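Local atomic coordinates of putative uncharacterized protein (PDB entry 3NZ3), a protein that probably binds mucin through this domain of a pneumococcal surface protein that carries a cell-wall anchoring signal, consistent with a role in adhesion. Residues 25-30 with 100-105. Sequence-based numbering, arbitrary orientation.
Sequences IIHYVD and DKEITV. With SO4 (sulfate ion), chain C.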
loop_
_atom_site.group_PDB
_atom_site.type_symbol
_atom_site.label_atom_id
_atom_site.label_comp_id
_atom_site.label_asym_id
_atom_site.label_seq_id
_atom_site.Cartn_x
_atom_site.Cartn_y
_atom_site.Cartn_z
ATOM N N ILE A 25 3.975 -1.500 0.487
ATOM C CA ILE A 25 5.148 -1.457 1.352
ATOM C C ILE A 25 6.248 -0.637 0.697
ATOM O O ILE A 25 6.561 -0.816 -0.491
ATOM C CB ILE A 25 5.661 -2.873 1.696
ATOM C CG1 ILE A 25 4.553 -3.674 2.398
ATOM C CG2 ILE A 25 6.915 -2.797 2.580
ATOM C CD1 ILE A 25 4.838 -5.165 2.546
ATOM N N ILE A 26 6.834 0.269 1.475
ATOM C CA ILE A 26 7.983 1.024 1.009
ATOM C C ILE A 26 9.214 0.542 1.771
ATOM O O ILE A 26 9.209 0.500 3.007
ATOM C CB ILE A 26 7.788 2.550 1.182
ATOM C CG1 ILE A 26 6.408 2.967 0.659
ATOM C CG2 ILE A 26 8.913 3.323 0.466
ATOM C CD1 ILE A 26 5.981 4.372 1.052
ATOM N N HIS A 27 10.240 0.144 1.025
ATOM C CA HIS A 27 11.531 -0.244 1.593
ATOM C C HIS A 27 12.535 0.873 1.364
ATOM O O HIS A 27 12.446 1.606 0.371
ATOM C CB HIS A 27 12.084 -1.510 0.939
ATOM C CG HIS A 27 11.161 -2.687 0.987
ATOM N ND1 HIS A 27 10.889 -3.375 2.150
ATOM C CD2 HIS A 27 10.474 -3.318 0.004
ATOM C CE1 HIS A 27 10.065 -4.374 1.883
ATOM N NE2 HIS A 27 9.799 -4.362 0.589
ATOM N N TYR A 28 13.498 0.979 2.276
ATOM C CA TYR A 28 14.554 1.991 2.200
ATOM C C TYR A 28 15.892 1.277 2.322
ATOM O O TYR A 28 16.205 0.721 3.379
ATOM C CB TYR A 28 14.397 3.018 3.323
ATOM C CG TYR A 28 13.075 3.752 3.292
ATOM C CD1 TYR A 28 11.960 3.249 3.962
ATOM C CD2 TYR A 28 12.936 4.940 2.581
ATOM C CE1 TYR A 28 10.729 3.922 3.929
ATOM C CE2 TYR A 28 11.720 5.621 2.540
ATOM C CZ TYR A 28 10.619 5.101 3.214
ATOM O OH TYR A 28 9.417 5.773 3.177
ATOM N N VAL A 29 16.670 1.276 1.239
ATOM C CA VAL A 29 17.909 0.496 1.201
ATOM C C VAL A 29 19.132 1.297 0.747
ATOM O O VAL A 29 19.016 2.347 0.108
ATOM C CB VAL A 29 17.782 -0.790 0.323
ATOM C CG1 VAL A 29 16.595 -1.663 0.764
ATOM C CG2 VAL A 29 17.671 -0.446 -1.161
ATOM N N ASP A 30 20.307 0.782 1.091
ATOM C CA ASP A 30 21.553 1.275 0.527
ATOM C C ASP A 30 21.602 0.858 -0.948
ATOM O O ASP A 30 21.437 -0.323 -1.271
ATOM C CB ASP A 30 22.733 0.688 1.307
ATOM C CG ASP A 30 24.073 1.252 0.877
ATOM O OD1 ASP A 30 24.440 1.105 -0.303
ATOM O OD2 ASP A 30 24.771 1.827 1.735
ATOM N N ASP A 100 -1.350 -5.305 -4.583
ATOM C CA ASP A 100 -0.335 -4.926 -3.603
ATOM C C ASP A 100 0.860 -4.323 -4.331
ATOM O O ASP A 100 1.150 -4.695 -5.470
ATOM C CB ASP A 100 0.129 -6.134 -2.789
ATOM C CG ASP A 100 -0.958 -6.695 -1.885
ATOM O OD1 ASP A 100 -1.899 -5.961 -1.513
ATOM O OD2 ASP A 100 -0.857 -7.886 -1.528
ATOM N N LYS A 101 1.532 -3.377 -3.684
ATOM C CA LYS A 101 2.699 -2.737 -4.281
ATOM C C LYS A 101 3.869 -2.725 -3.306
ATOM O O LYS A 101 3.682 -2.689 -2.085
ATOM C CB LYS A 101 2.382 -1.302 -4.732
ATOM C CG LYS A 101 1.388 -1.174 -5.876
ATOM C CD LYS A 101 2.029 -1.409 -7.240
ATOM C CE LYS A 101 1.037 -1.140 -8.368
ATOM N NZ LYS A 101 0.497 0.266 -8.365
ATOM N N GLU A 102 5.073 -2.778 -3.866
ATOM C CA GLU A 102 6.301 -2.600 -3.115
ATOM C C GLU A 102 7.132 -1.554 -3.840
ATOM O O GLU A 102 7.288 -1.607 -5.064
ATOM C CB GLU A 102 7.068 -3.915 -2.990
ATOM C CG GLU A 102 6.474 -4.883 -1.980
ATOM C CD GLU A 102 7.212 -6.211 -1.919
ATOM O OE1 GLU A 102 8.449 -6.226 -2.113
ATOM O OE2 GLU A 102 6.548 -7.240 -1.672
ATOM N N ILE A 103 7.625 -0.578 -3.086
ATOM C CA ILE A 103 8.474 0.473 -3.629
ATOM C C ILE A 103 9.777 0.472 -2.835
ATOM O O ILE A 103 9.764 0.355 -1.609
ATOM C CB ILE A 103 7.768 1.853 -3.567
ATOM C CG1 ILE A 103 6.521 1.848 -4.467
ATOM C CG2 ILE A 103 8.719 2.989 -3.973
ATOM C CD1 ILE A 103 5.668 3.090 -4.376
ATOM N N THR A 104 10.899 0.569 -3.541
ATOM C CA THR A 104 12.205 0.644 -2.896
ATOM C C THR A 104 12.829 2.007 -3.152
ATOM O O THR A 104 13.034 2.413 -4.301
ATOM C CB THR A 104 13.140 -0.491 -3.368
ATOM O OG1 THR A 104 12.572 -1.759 -3.009
ATOM C CG2 THR A 104 14.522 -0.365 -2.728
ATOM N N VAL A 105 13.086 2.724 -2.068
ATOM C CA VAL A 105 13.794 3.990 -2.112
ATOM C C VAL A 105 15.264 3.679 -1.836
ATOM O O VAL A 105 15.583 2.976 -0.874
ATOM C CB VAL A 105 13.229 4.976 -1.051
ATOM C CG1 VAL A 105 14.009 6.285 -1.032
ATOM C CG2 VAL A 105 11.736 5.239 -1.299
HETATM S S SO4 C . -2.420 -0.981 -10.384
HETATM O O1 SO4 C . -2.811 -2.082 -9.511
HETATM O O2 SO4 C . -2.346 0.252 -9.609
HETATM O O3 SO4 C . -1.115 -1.271 -10.971
HETATM O O4 SO4 C . -3.401 -0.811 -11.451
#
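The first and last strands of the chain, the only parallel pair in the four-stranded mixed sheet of this mucin-binding domain, are joined where Ile-25 to Val-29 run beside Lys-101 to Val-105. Ile-25 and His-27 each donate N-H to one residue and accept from the residue two further on: Ile-25 N reaches Lys-101 O at 2.8 Å, Ile-103 N returns to Ile-25 O, and His-27 N meets Ile-103 O at 2.7 Å. Val-105 N to His-27 O and Val-29 N to Val-105 O continue the pattern. On the face covered by strands 68-74 and 88-94, Val-105 packs alongside the Tyr-28 ring, its CB 3.6 Å from Tyr-28 CD2. With CG1 anti to the backbone N (chi1 177°), Val-105 CG2 falls beside that N and meets both Ile-26 CG2, at 3.8 Å, and Tyr-28 CE2. The other face carries Ile-25, His-27, Glu-102 and Thr-104. Ile-25 CG2 sits over one face of the imidazole, offset toward its rim; ND1 is hydrogen-bonded to Asp-40. Glu-102 OE1 lies in plane at the ring edge, 3.5 Å from His-27 NE2, a polar contact rather than a hydrogen bond, its carboxylate turned 83° from the imidazole. Farther along, Val-29 CG2 touches Thr-104 CG2 at 3.5 Å.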